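Local coordinates for collagen adhesin (PDB 2OKM), which probably binds collagen as the N2 region of Ace, a cell-wall-anchored surface adhesin of Enterococcus faecalis, at residues A[5-9]-A[122-128]; A[35-41]-A[88-94]; A[18-24]-A[104-110]; A[114-120]-A[142-146]. All coordinates share one frame; numbering follows the deposited sequence.

Contact 1. Residues A[5-9]-A[122-128]; sequences PFFYK and NSYDINY. With SO4 (sulfate ion), chain B.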
# COMPACT_ATOMS: atom_id res chain seq x y z
N PRO A 5 8.24 7.24 -8.14
CA PRO A 5 7.72 8.31 -7.29
C PRO A 5 7.89 7.81 -5.86
O PRO A 5 8.15 6.62 -5.66
CB PRO A 5 6.25 8.41 -7.69
CG PRO A 5 5.93 7.03 -8.17
CD PRO A 5 7.16 6.63 -8.94
N PHE A 6 7.76 8.69 -4.87
CA PHE A 6 7.89 8.24 -3.49
C PHE A 6 6.81 7.21 -3.22
O PHE A 6 7.01 6.27 -2.45
CB PHE A 6 7.72 9.40 -2.52
CG PHE A 6 7.85 8.99 -1.08
CD1 PHE A 6 9.10 8.76 -0.53
CD2 PHE A 6 6.72 8.76 -0.31
CE1 PHE A 6 9.23 8.31 0.79
CE2 PHE A 6 6.83 8.31 1.01
CZ PHE A 6 8.09 8.08 1.55
N PHE A 7 5.65 7.40 -3.83
CA PHE A 7 4.56 6.46 -3.65
C PHE A 7 3.66 6.32 -4.87
O PHE A 7 3.33 7.30 -5.54
CB PHE A 7 3.68 6.85 -2.46
CG PHE A 7 2.50 5.94 -2.26
CD1 PHE A 7 1.26 6.23 -2.83
CD2 PHE A 7 2.64 4.75 -1.56
CE1 PHE A 7 0.19 5.35 -2.71
CE2 PHE A 7 1.58 3.86 -1.43
CZ PHE A 7 0.35 4.16 -2.01
N TYR A 8 3.28 5.08 -5.15
CA TYR A 8 2.36 4.82 -6.23
C TYR A 8 1.65 3.51 -5.95
O TYR A 8 2.14 2.65 -5.21
CB TYR A 8 3.04 4.80 -7.60
CG TYR A 8 3.91 3.61 -7.92
CD1 TYR A 8 5.24 3.57 -7.53
CD2 TYR A 8 3.41 2.55 -8.67
CE1 TYR A 8 6.06 2.51 -7.89
CE2 TYR A 8 4.22 1.48 -9.03
CZ TYR A 8 5.54 1.47 -8.64
OH TYR A 8 6.35 0.42 -9.02
N LYS A 9 0.48 3.38 -6.56
CA LYS A 9 -0.34 2.21 -6.37
C LYS A 9 -0.86 1.68 -7.69
O LYS A 9 -1.33 2.44 -8.54
CB LYS A 9 -1.49 2.61 -5.46
CG LYS A 9 -2.50 1.56 -5.26
CD LYS A 9 -3.56 2.14 -4.40
CE LYS A 9 -4.77 1.36 -4.63
NZ LYS A 9 -4.57 -0.03 -4.19
N ASN A 122 -9.16 2.07 -6.59
CA ASN A 122 -8.75 2.19 -5.20
C ASN A 122 -8.19 3.60 -5.09
O ASN A 122 -7.40 4.02 -5.92
CB ASN A 122 -7.67 1.18 -4.83
CG ASN A 122 -7.37 1.21 -3.33
OD1 ASN A 122 -6.26 0.91 -2.89
ND2 ASN A 122 -8.36 1.58 -2.55
N SER A 123 -8.63 4.32 -4.07
CA SER A 123 -8.19 5.69 -3.86
C SER A 123 -7.37 5.80 -2.58
O SER A 123 -7.54 5.01 -1.65
CB SER A 123 -9.40 6.62 -3.79
OG SER A 123 -10.16 6.55 -4.98
N TYR A 124 -6.47 6.77 -2.54
CA TYR A 124 -5.63 6.95 -1.38
C TYR A 124 -5.27 8.41 -1.15
O TYR A 124 -5.36 9.24 -2.05
CB TYR A 124 -4.35 6.11 -1.52
CG TYR A 124 -3.44 6.56 -2.64
CD1 TYR A 124 -2.59 7.66 -2.48
CD2 TYR A 124 -3.43 5.91 -3.87
CE1 TYR A 124 -1.77 8.10 -3.52
CE2 TYR A 124 -2.62 6.35 -4.92
CZ TYR A 124 -1.79 7.44 -4.74
OH TYR A 124 -1.00 7.90 -5.78
N ASP A 125 -4.86 8.69 0.08
CA ASP A 125 -4.41 10.01 0.50
C ASP A 125 -3.18 9.67 1.32
O ASP A 125 -3.28 8.95 2.31
CB ASP A 125 -5.45 10.69 1.38
CG ASP A 125 -4.98 12.04 1.90
OD1 ASP A 125 -5.38 12.40 3.04
OD2 ASP A 125 -4.24 12.75 1.19
N ILE A 126 -2.02 10.14 0.90
CA ILE A 126 -0.81 9.82 1.64
C ILE A 126 -0.09 11.08 2.11
O ILE A 126 0.00 12.06 1.37
CB ILE A 126 0.16 8.96 0.80
CG1 ILE A 126 1.37 8.55 1.65
CG2 ILE A 126 0.61 9.72 -0.44
CD1 ILE A 126 2.34 7.63 0.93
N ASN A 127 0.40 11.04 3.34
CA ASN A 127 1.14 12.14 3.95
C ASN A 127 2.54 11.64 4.28
O ASN A 127 2.70 10.57 4.85
CB ASN A 127 0.45 12.60 5.24
CG ASN A 127 -0.79 13.43 4.98
OD1 ASN A 127 -0.70 14.57 4.50
ND2 ASN A 127 -1.95 12.88 5.28
N TYR A 128 3.55 12.42 3.90
CA TYR A 128 4.94 12.05 4.19
C TYR A 128 5.84 13.28 4.09
O TYR A 128 5.42 14.32 3.59
CB TYR A 128 5.41 10.96 3.22
CG TYR A 128 5.49 11.38 1.76
CD1 TYR A 128 6.65 11.96 1.24
CD2 TYR A 128 4.42 11.16 0.90
CE1 TYR A 128 6.73 12.31 -0.11
CE2 TYR A 128 4.49 11.51 -0.45
CZ TYR A 128 5.65 12.08 -0.94
OH TYR A 128 5.73 12.41 -2.28
S SO4 B . 7.31 12.04 -6.87
O1 SO4 B . 8.10 11.43 -7.96
O2 SO4 B . 7.65 13.47 -6.74
O3 SO4 B . 5.88 11.90 -7.17
O4 SO4 B . 7.62 11.35 -5.60
O HOH W 1 -0.40 5.92 -7.79

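Contact 2. Residues A[35-41]-A[88-94]; sequences EDISIAD and FNLRFYR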
# COMPACT_ATOMS: atom_id res chain seq x y z
N GLU A 35 9.47 11.91 9.04
CA GLU A 35 8.28 11.63 9.84
C GLU A 35 7.66 10.33 9.36
O GLU A 35 8.14 9.72 8.39
CB GLU A 35 7.25 12.76 9.70
CG GLU A 35 6.83 13.04 8.27
CD GLU A 35 5.67 14.02 8.18
OE1 GLU A 35 5.63 14.97 9.00
OE2 GLU A 35 4.81 13.85 7.29
N ASP A 36 6.62 9.89 10.05
CA ASP A 36 5.93 8.66 9.67
C ASP A 36 5.34 8.86 8.29
O ASP A 36 5.19 9.99 7.82
CB ASP A 36 4.77 8.34 10.62
CG ASP A 36 5.20 8.08 12.04
OD1 ASP A 36 6.40 7.81 12.29
OD2 ASP A 36 4.32 8.11 12.92
N ILE A 37 5.00 7.76 7.64
CA ILE A 37 4.36 7.79 6.33
C ILE A 37 2.95 7.30 6.64
O ILE A 37 2.79 6.22 7.19
CB ILE A 37 5.00 6.80 5.34
CG1 ILE A 37 6.48 7.13 5.15
CG2 ILE A 37 4.26 6.85 4.01
CD1 ILE A 37 7.25 6.05 4.42
N SER A 38 1.94 8.10 6.31
CA SER A 38 0.56 7.72 6.61
C SER A 38 -0.31 7.66 5.37
O SER A 38 -0.44 8.64 4.65
CB SER A 38 -0.04 8.72 7.60
OG SER A 38 0.73 8.77 8.79
N ILE A 39 -0.91 6.50 5.14
CA ILE A 39 -1.77 6.29 3.99
C ILE A 39 -3.22 6.06 4.42
O ILE A 39 -3.48 5.24 5.30
CB ILE A 39 -1.34 5.05 3.17
CG1 ILE A 39 0.10 5.23 2.68
CG2 ILE A 39 -2.29 4.84 1.99
CD1 ILE A 39 0.66 4.00 1.98
N ALA A 40 -4.14 6.80 3.82
CA ALA A 40 -5.56 6.63 4.09
C ALA A 40 -6.08 6.03 2.79
O ALA A 40 -6.07 6.69 1.74
CB ALA A 40 -6.23 7.97 4.36
N ASP A 41 -6.53 4.78 2.85
CA ASP A 41 -7.00 4.08 1.66
C ASP A 41 -8.50 3.80 1.64
O ASP A 41 -9.05 3.26 2.60
CB ASP A 41 -6.22 2.77 1.52
CG ASP A 41 -6.38 2.14 0.15
OD1 ASP A 41 -7.52 1.76 -0.20
OD2 ASP A 41 -5.37 2.03 -0.56
N PHE A 88 -8.96 1.35 4.90
CA PHE A 88 -7.95 1.14 5.92
C PHE A 88 -6.94 2.27 5.93
O PHE A 88 -6.72 2.94 4.93
CB PHE A 88 -7.22 -0.20 5.70
CG PHE A 88 -6.42 -0.28 4.42
CD1 PHE A 88 -5.10 0.16 4.38
CD2 PHE A 88 -6.99 -0.79 3.26
CE1 PHE A 88 -4.35 0.08 3.21
CE2 PHE A 88 -6.25 -0.87 2.07
CZ PHE A 88 -4.93 -0.44 2.05
N ASN A 89 -6.36 2.50 7.10
CA ASN A 89 -5.32 3.52 7.24
C ASN A 89 -4.07 2.73 7.58
O ASN A 89 -4.08 1.90 8.50
CB ASN A 89 -5.65 4.51 8.36
CG ASN A 89 -6.89 5.33 8.06
OD1 ASN A 89 -7.17 5.66 6.91
ND2 ASN A 89 -7.63 5.69 9.11
N LEU A 90 -3.00 2.98 6.84
CA LEU A 90 -1.75 2.27 7.08
C LEU A 90 -0.62 3.27 7.34
O LEU A 90 -0.39 4.18 6.55
CB LEU A 90 -1.41 1.40 5.87
CG LEU A 90 -0.10 0.61 5.89
CD1 LEU A 90 -0.05 -0.32 7.09
CD2 LEU A 90 0.02 -0.20 4.59
N ARG A 91 0.06 3.09 8.47
CA ARG A 91 1.16 3.97 8.84
C ARG A 91 2.48 3.21 8.96
O ARG A 91 2.51 2.09 9.45
CB ARG A 91 0.84 4.63 10.18
CG ARG A 91 1.99 5.42 10.77
CD ARG A 91 1.54 6.09 12.06
NE ARG A 91 0.37 6.96 11.90
CZ ARG A 91 0.42 8.28 11.87
NH1 ARG A 91 1.58 8.89 11.97
NH2 ARG A 91 -0.70 9.01 11.77
N PHE A 92 3.55 3.83 8.47
CA PHE A 92 4.90 3.27 8.54
C PHE A 92 5.65 4.22 9.46
O PHE A 92 5.75 5.42 9.18
CB PHE A 92 5.57 3.28 7.16
CG PHE A 92 4.86 2.46 6.13
CD1 PHE A 92 5.25 1.16 5.87
CD2 PHE A 92 3.79 3.00 5.42
CE1 PHE A 92 4.59 0.40 4.91
CE2 PHE A 92 3.12 2.25 4.46
CZ PHE A 92 3.52 0.94 4.20
N TYR A 93 6.19 3.70 10.56
CA TYR A 93 6.92 4.54 11.49
C TYR A 93 8.23 5.04 10.90
O TYR A 93 8.92 4.32 10.17
CB TYR A 93 7.18 3.79 12.80
CG TYR A 93 5.92 3.31 13.50
CD1 TYR A 93 4.77 4.10 13.54
CD2 TYR A 93 5.89 2.07 14.15
CE1 TYR A 93 3.62 3.67 14.20
CE2 TYR A 93 4.74 1.64 14.81
CZ TYR A 93 3.61 2.44 14.83
OH TYR A 93 2.47 2.01 15.48
N ARG A 94 8.56 6.28 11.22
CA ARG A 94 9.76 6.95 10.72
C ARG A 94 11.06 6.14 10.72
O ARG A 94 11.66 5.92 9.67
CB ARG A 94 9.97 8.24 11.51
CG ARG A 94 10.94 9.25 10.91
CD ARG A 94 12.39 8.84 11.03
NE ARG A 94 13.30 9.92 10.63
CZ ARG A 94 13.78 10.84 11.46
NH1 ARG A 94 13.45 10.82 12.75
NH2 ARG A 94 14.60 11.78 11.00

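Contact 3. Residues A[18-24]-A[104-110]; sequences NQVRWFL and VRYTSTI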
# COMPACT_ATOMS: atom_id res chain seq x y z
N ASN A 18 -11.52 -14.25 -9.77
CA ASN A 18 -12.39 -13.33 -9.05
C ASN A 18 -11.71 -12.56 -7.93
O ASN A 18 -12.30 -12.32 -6.88
CB ASN A 18 -13.61 -14.09 -8.51
CG ASN A 18 -14.50 -14.61 -9.62
OD1 ASN A 18 -15.49 -15.31 -9.36
ND2 ASN A 18 -14.17 -14.28 -10.86
N GLN A 19 -10.46 -12.17 -8.14
CA GLN A 19 -9.72 -11.39 -7.15
C GLN A 19 -8.91 -10.31 -7.84
O GLN A 19 -8.47 -10.47 -8.98
CB GLN A 19 -8.76 -12.28 -6.34
CG GLN A 19 -9.39 -12.94 -5.12
CD GLN A 19 -8.36 -13.57 -4.20
OE1 GLN A 19 -8.68 -14.00 -3.09
NE2 GLN A 19 -7.11 -13.64 -4.65
N VAL A 20 -8.73 -9.20 -7.14
CA VAL A 20 -7.92 -8.10 -7.66
C VAL A 20 -6.68 -8.07 -6.78
O VAL A 20 -6.79 -8.14 -5.55
CB VAL A 20 -8.63 -6.74 -7.55
CG1 VAL A 20 -7.70 -5.64 -8.04
CG2 VAL A 20 -9.91 -6.74 -8.37
N ARG A 21 -5.51 -8.02 -7.40
CA ARG A 21 -4.26 -7.96 -6.65
C ARG A 21 -3.84 -6.49 -6.62
O ARG A 21 -3.71 -5.86 -7.67
CB ARG A 21 -3.16 -8.79 -7.31
CG ARG A 21 -3.48 -10.26 -7.50
CD ARG A 21 -2.19 -11.05 -7.72
NE ARG A 21 -1.34 -10.44 -8.75
CZ ARG A 21 -0.04 -10.68 -8.89
NH1 ARG A 21 0.57 -11.52 -8.06
NH2 ARG A 21 0.65 -10.08 -9.85
N TRP A 22 -3.64 -5.95 -5.43
CA TRP A 22 -3.24 -4.56 -5.28
C TRP A 22 -1.83 -4.43 -4.75
O TRP A 22 -1.33 -5.33 -4.05
CB TRP A 22 -4.21 -3.82 -4.35
CG TRP A 22 -5.57 -3.56 -4.95
CD1 TRP A 22 -6.74 -4.20 -4.64
CD2 TRP A 22 -5.90 -2.60 -5.97
NE1 TRP A 22 -7.77 -3.69 -5.40
CE2 TRP A 22 -7.28 -2.71 -6.22
CE3 TRP A 22 -5.15 -1.66 -6.69
CZ2 TRP A 22 -7.94 -1.92 -7.17
CZ3 TRP A 22 -5.81 -0.86 -7.64
CH2 TRP A 22 -7.19 -1.00 -7.86
N PHE A 23 -1.17 -3.32 -5.08
CA PHE A 23 0.19 -3.08 -4.64
C PHE A 23 0.39 -1.64 -4.19
O PHE A 23 0.06 -0.70 -4.93
CB PHE A 23 1.19 -3.34 -5.78
CG PHE A 23 1.08 -4.71 -6.40
CD1 PHE A 23 0.05 -5.02 -7.28
CD2 PHE A 23 2.03 -5.69 -6.11
CE1 PHE A 23 -0.03 -6.28 -7.88
CE2 PHE A 23 1.96 -6.96 -6.70
CZ PHE A 23 0.93 -7.25 -7.58
N LEU A 24 0.92 -1.46 -2.99
CA LEU A 24 1.22 -0.14 -2.47
C LEU A 24 2.74 -0.09 -2.50
O LEU A 24 3.41 -0.82 -1.76
CB LEU A 24 0.71 0.02 -1.03
CG LEU A 24 -0.78 -0.30 -0.83
CD1 LEU A 24 -1.12 -0.07 0.63
CD2 LEU A 24 -1.66 0.57 -1.73
N VAL A 104 3.61 -3.33 -0.44
CA VAL A 104 2.52 -3.96 0.30
C VAL A 104 1.60 -4.64 -0.69
O VAL A 104 1.07 -4.00 -1.59
CB VAL A 104 1.71 -2.92 1.11
CG1 VAL A 104 0.71 -3.62 2.01
CG2 VAL A 104 2.65 -2.05 1.93
N ARG A 105 1.44 -5.94 -0.52
CA ARG A 105 0.57 -6.72 -1.39
C ARG A 105 -0.67 -7.16 -0.62
O ARG A 105 -0.57 -7.60 0.52
CB ARG A 105 1.30 -7.97 -1.90
CG ARG A 105 2.42 -7.71 -2.90
CD ARG A 105 3.07 -9.02 -3.32
NE ARG A 105 4.02 -8.86 -4.42
CZ ARG A 105 5.24 -8.35 -4.31
NH1 ARG A 105 5.69 -7.94 -3.13
NH2 ARG A 105 6.01 -8.23 -5.38
N TYR A 106 -1.83 -7.01 -1.24
CA TYR A 106 -3.07 -7.47 -0.64
C TYR A 106 -4.07 -7.69 -1.75
O TYR A 106 -3.90 -7.17 -2.86
CB TYR A 106 -3.60 -6.46 0.40
CG TYR A 106 -4.09 -5.14 -0.15
CD1 TYR A 106 -5.41 -4.97 -0.57
CD2 TYR A 106 -3.22 -4.05 -0.25
CE1 TYR A 106 -5.86 -3.75 -1.06
CE2 TYR A 106 -3.66 -2.83 -0.74
CZ TYR A 106 -4.98 -2.68 -1.14
OH TYR A 106 -5.41 -1.47 -1.63
N THR A 107 -5.11 -8.46 -1.47
CA THR A 107 -6.12 -8.73 -2.48
C THR A 107 -7.50 -8.34 -2.01
O THR A 107 -7.74 -8.11 -0.83
CB THR A 107 -6.17 -10.23 -2.84
OG1 THR A 107 -6.35 -11.00 -1.64
CG2 THR A 107 -4.90 -10.66 -3.54
N SER A 108 -8.40 -8.25 -2.98
CA SER A 108 -9.79 -7.97 -2.70
C SER A 108 -10.56 -8.95 -3.54
O SER A 108 -10.13 -9.32 -4.63
CB SER A 108 -10.15 -6.54 -3.08
OG SER A 108 -9.55 -5.64 -2.17
N THR A 109 -11.68 -9.42 -3.01
CA THR A 109 -12.52 -10.36 -3.72
C THR A 109 -13.47 -9.56 -4.60
O THR A 109 -14.03 -8.56 -4.16
CB THR A 109 -13.34 -11.22 -2.74
OG1 THR A 109 -12.45 -12.02 -1.94
CG2 THR A 109 -14.29 -12.14 -3.50
N ILE A 110 -13.63 -10.00 -5.84
CA ILE A 110 -14.52 -9.33 -6.77
C ILE A 110 -15.94 -9.85 -6.53
O ILE A 110 -16.18 -11.05 -6.55
CB ILE A 110 -14.12 -9.63 -8.23
CG1 ILE A 110 -12.71 -9.08 -8.49
CG2 ILE A 110 -15.12 -9.01 -9.18
CD1 ILE A 110 -12.13 -9.45 -9.85
O HOH W 2 -11.46 -14.35 -2.56

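Contact 4. Residues A[114-120]-A[142-146]; sequences GQHQATF and SQVKN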
# COMPACT_ATOMS: atom_id res chain seq x y z
N GLY A 114 -19.21 -6.39 -9.03
CA GLY A 114 -17.90 -6.03 -9.52
C GLY A 114 -17.54 -6.70 -10.83
O GLY A 114 -16.84 -6.12 -11.66
N GLN A 115 -18.01 -7.92 -11.02
CA GLN A 115 -17.75 -8.68 -12.24
C GLN A 115 -18.22 -7.93 -13.49
O GLN A 115 -17.68 -8.13 -14.58
CB GLN A 115 -18.45 -10.04 -12.17
CG GLN A 115 -17.75 -11.03 -11.26
CD GLN A 115 -16.43 -11.49 -11.84
OE1 GLN A 115 -15.56 -11.98 -11.12
NE2 GLN A 115 -16.28 -11.35 -13.15
N HIS A 116 -19.20 -7.07 -13.31
CA HIS A 116 -19.78 -6.32 -14.42
C HIS A 116 -19.24 -4.90 -14.59
O HIS A 116 -19.73 -4.14 -15.43
CB HIS A 116 -21.29 -6.32 -14.26
CG HIS A 116 -21.87 -7.68 -14.05
ND1 HIS A 116 -21.95 -8.61 -15.07
CD2 HIS A 116 -22.31 -8.30 -12.94
CE1 HIS A 116 -22.43 -9.75 -14.58
NE2 HIS A 116 -22.65 -9.59 -13.29
N GLN A 117 -18.24 -4.54 -13.79
CA GLN A 117 -17.66 -3.22 -13.89
C GLN A 117 -16.61 -3.19 -15.00
O GLN A 117 -16.00 -4.22 -15.30
CB GLN A 117 -17.02 -2.81 -12.56
CG GLN A 117 -18.03 -2.63 -11.45
CD GLN A 117 -17.41 -2.22 -10.13
OE1 GLN A 117 -18.11 -2.04 -9.14
NE2 GLN A 117 -16.09 -2.05 -10.11
N ALA A 118 -16.40 -2.02 -15.59
CA ALA A 118 -15.41 -1.87 -16.64
C ALA A 118 -14.01 -1.86 -16.04
O ALA A 118 -13.05 -2.30 -16.68
CB ALA A 118 -15.66 -0.57 -17.39
N THR A 119 -13.91 -1.37 -14.81
CA THR A 119 -12.64 -1.29 -14.10
C THR A 119 -12.84 -1.44 -12.59
O THR A 119 -13.95 -1.40 -12.08
CB THR A 119 -11.99 0.07 -14.27
OG1 THR A 119 -12.75 1.05 -13.54
CG2 THR A 119 -11.94 0.47 -15.73
N PHE A 120 -11.71 -1.60 -11.89
CA PHE A 120 -11.68 -1.69 -10.43
C PHE A 120 -10.81 -0.52 -9.96
O PHE A 120 -9.75 -0.27 -10.53
CB PHE A 120 -11.10 -3.02 -9.95
CG PHE A 120 -11.95 -4.19 -10.32
CD1 PHE A 120 -11.54 -5.09 -11.28
CD2 PHE A 120 -13.20 -4.35 -9.74
CE1 PHE A 120 -12.36 -6.15 -11.67
CE2 PHE A 120 -14.03 -5.39 -10.11
CZ PHE A 120 -13.61 -6.30 -11.08
N SER A 142 -6.17 4.79 -8.43
CA SER A 142 -5.59 3.86 -9.39
C SER A 142 -6.67 2.96 -9.95
O SER A 142 -7.61 2.59 -9.25
CB SER A 142 -4.50 3.03 -8.71
OG SER A 142 -3.49 3.88 -8.20
N GLN A 143 -6.51 2.59 -11.22
CA GLN A 143 -7.48 1.75 -11.91
C GLN A 143 -6.89 0.47 -12.47
O GLN A 143 -5.73 0.43 -12.89
CB GLN A 143 -8.09 2.53 -13.07
CG GLN A 143 -9.08 3.60 -12.67
CD GLN A 143 -10.50 3.13 -12.82
OE1 GLN A 143 -10.87 2.06 -12.32
NE2 GLN A 143 -11.32 3.91 -13.51
N VAL A 144 -7.70 -0.58 -12.48
CA VAL A 144 -7.32 -1.87 -13.02
C VAL A 144 -8.41 -2.21 -14.04
O VAL A 144 -9.59 -2.22 -13.72
CB VAL A 144 -7.29 -2.97 -11.94
CG1 VAL A 144 -7.04 -4.33 -12.57
CG2 VAL A 144 -6.21 -2.64 -10.92
N LYS A 145 -8.00 -2.47 -15.28
CA LYS A 145 -8.97 -2.78 -16.33
C LYS A 145 -9.59 -4.16 -16.17
O LYS A 145 -8.89 -5.14 -15.93
CB LYS A 145 -8.31 -2.68 -17.70
CG LYS A 145 -9.30 -2.78 -18.85
CD LYS A 145 -8.61 -2.71 -20.20
CE LYS A 145 -9.63 -2.65 -21.32
NZ LYS A 145 -10.64 -3.74 -21.22
N ASN A 146 -10.92 -4.23 -16.29
CA ASN A 146 -11.63 -5.49 -16.19
C ASN A 146 -12.20 -5.82 -17.57
O ASN A 146 -13.39 -6.19 -17.68
CB ASN A 146 -12.77 -5.38 -15.16
CG ASN A 146 -13.45 -6.71 -14.89
OD1 ASN A 146 -12.79 -7.74 -14.79
ND2 ASN A 146 -14.77 -6.69 -14.75
O HOH W 3 -13.08 -2.87 -19.43

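Contact 1. Residues A[5-9]-A[122-128]
The ring of Phe6 lies flat against that of Tyr128 in a face-to-face stack, with centroids 4.0 Å apart and planes 23° from parallel. Phe6 CD2 comes over the centre of the tyrosine ring, and the two side chains run past each other in opposite directions. The next residue meets its partner differently. With CG of Phe7 anti to the backbone N (chi1 178°), its ring is carried across to Tyr124 and presents an edge, CE1 foremost, to the middle of that face, a T-shaped pair with centroids 4.7 Å apart and planes at 78°. The methyl CD1 of Ile126 completes this packing, 3.6 Å from Phe7 CG. Lys9 runs along the CD2 and CE2 side of the Tyr124 ring, with Lys9 CD 3.8 Å from Tyr124 CD2. Its CE and NZ crowd Asn122 in the model, so their placement, and with it the bond from NZ to Tyr106 OH, is uncertain; Asn122 ND2 donates to Asp41 OD1. One water joins Lys9 N (3.0 Å) to Tyr124 OH (2.9 Å). Phe6 N donates to a sulfate, probably from the crystallisation liquor. With axes 9.2 Å apart, strands 7-9 and 122-128 belong to facing sheets. Aromatic rings and aliphatic carbons therefore carry this interface, and its polar groups turn to water or neighbouring strands.

Contact 2. Residues A[35-41]-A[88-94]
Asp41 and Phe88 pack closely, side chain on ring, across these antiparallel strands. The first torsion of Phe88 (chi1 65°) sets CG between the backbone N and the carbonyl carbon, which swings the ring across to its neighbour. Asp41 CB then sits over the ring face, a CH-pi contact 3.6 Å from the centroid, and the carboxylate stacks almost parallel to the ring at 11°. Its OD1 accepts from Asn122. On the same buried face Ile39 CD1 reaches the edge of Phe92, 3.9 Å from CE2, and Ile37 CB packs 4.0 Å from CD2 of that ring. Beneath these side chains the pairs Ile37-Phe92, Ile39-Leu90 and Asp41-Phe88 each exchange two backbone hydrogen bonds.

The face of Ser38 and Arg91, with the loop at Asp36, is looser and more polar. Arg91, exposed, curls back so that NH1 makes a salt bridge to Asp36 OD2 at 3.0 Å, striking its anti lone pair, while the carboxylate and guanidinium planes stand 82° apart. Ser38 OG rests over the centre of the guanidinium, 3.1 Å from Arg91 CZ, without bonding to it. Asp36 OD1 takes the backbone N-H of Arg94 at 2.9 Å, so this one carboxylate holds both the Arg91 side chain and the Arg94 backbone.

Strand 37-43 is flanked on its other side by strand 119-128, and strand 87-92 by 78-82, while Leu24 and Val26 of strand 19-26 pack against the buried face.

Contact 3. Residues A[18-24]-A[104-110]
Trp22 and Tyr106 face each other as a hydrogen-bonded pair whose two links are unequal: Trp22 N gives a sound bond to Tyr106 O at 2.9 Å, whereas the return from Tyr106 N to Trp22 O is stretched to 3.3 Å and weak. The pairs Val20-Ser108 and Leu24-Val104 each exchange two full backbone bonds. At the end, Ile110 N reaches Asn18 O at 2.9 Å in a straight bond, although the donor stands 45° above the carbonyl plane.

Both strands belong to the collagen-binding domain, whose two facing antiparallel sheets are consistent with the immunoglobulin-like sandwich of related adhesins, and alternate residues enter its interior. There a chi1 of 68° turns the Tyr106 ring across the strand, under Trp22 CB, which lies over its face 3.7 Å from the centroid. The tyrosine offers its edge to Leu24 CG, 3.8 Å from CE2. Val20 CG2 meets Ile110 CG1 at 3.7 Å.

The polar atoms on this inner face find partners on other strands: Trp22 NE1 donates to Gln47, Ser108 OG bonds to Gln43, and Tyr106 OH lies by the amine of Lys9, whose placement is uncertain. On the outer face Thr107 and Thr109 both use Asn50, and Arg21 forms a salt bridge to Asp12. A water gives a hydrogen to Gln19 OE1 and also bonds to Thr109 OG1 at 2.6 Å.

Contact 4. Residues A[114-120]-A[142-146]
The side-chain amide of Asn146 is the main polar link here: ND2 donates to Gln117 O at 2.8 Å, nearly straight and close to the amide plane, with a weak second bond to Gln115 O at 3.3 Å. CG lies anti to the backbone N (chi1 -173°), which sends the amide across to the end of the short helix 112-115 and the loop after it, where one nitrogen meets two carbonyls, the second weakly. Among backbone bonds, Asn146 N binds Ala118 O at 2.9 Å, and Phe120 and Val144 exchange a pair, Phe120 N to Val144 O and Val144 N to Phe120 O.

Packing centres on Phe120. Its CE1 meets the amide carbon CG of Asn146 at 3.4 Å, with ring and amide planes 49° apart, while the apolar contact is with Val144, CB to CB at 4.3 Å. Leu13 and Ile110 also pack against this side chain.

Solvent supplies a further link, since one water donates to Ala118 O (2.8 Å) and accepts from Lys145 NZ (3.1 Å).

Thr119-Lys145 and Phe120-Val144 are successive non-hydrogen-bonded and hydrogen-bonded pairs at the open end of the antiparallel beta hairpin formed by strands 119-128 and 136-145.

In the fold
Contact 1 is the buried one, joining the two sheets face to face through rings; the others are partly buried, and contact 4 lies farthest out, its centre about 19 Å from the chain centre. Contacts 2 and 3 pair strands within opposite sheets, each with a mainly apolar inner side and a polar outer one, and their inner residues meet where Phe92 touches Val104 and Phe88 touches Leu24 and Tyr106. Contacts 1 and 4 share strand 119-128, which also neighbours strand 37-43 of contact 2. Lys9 connects contact 1 with Tyr106 of contact 3 and, through its backbone carbonyl, Ser142 of contact 4. At the periphery, contact 4 adds amide-to-carbonyl bonds beside a single aromatic ring.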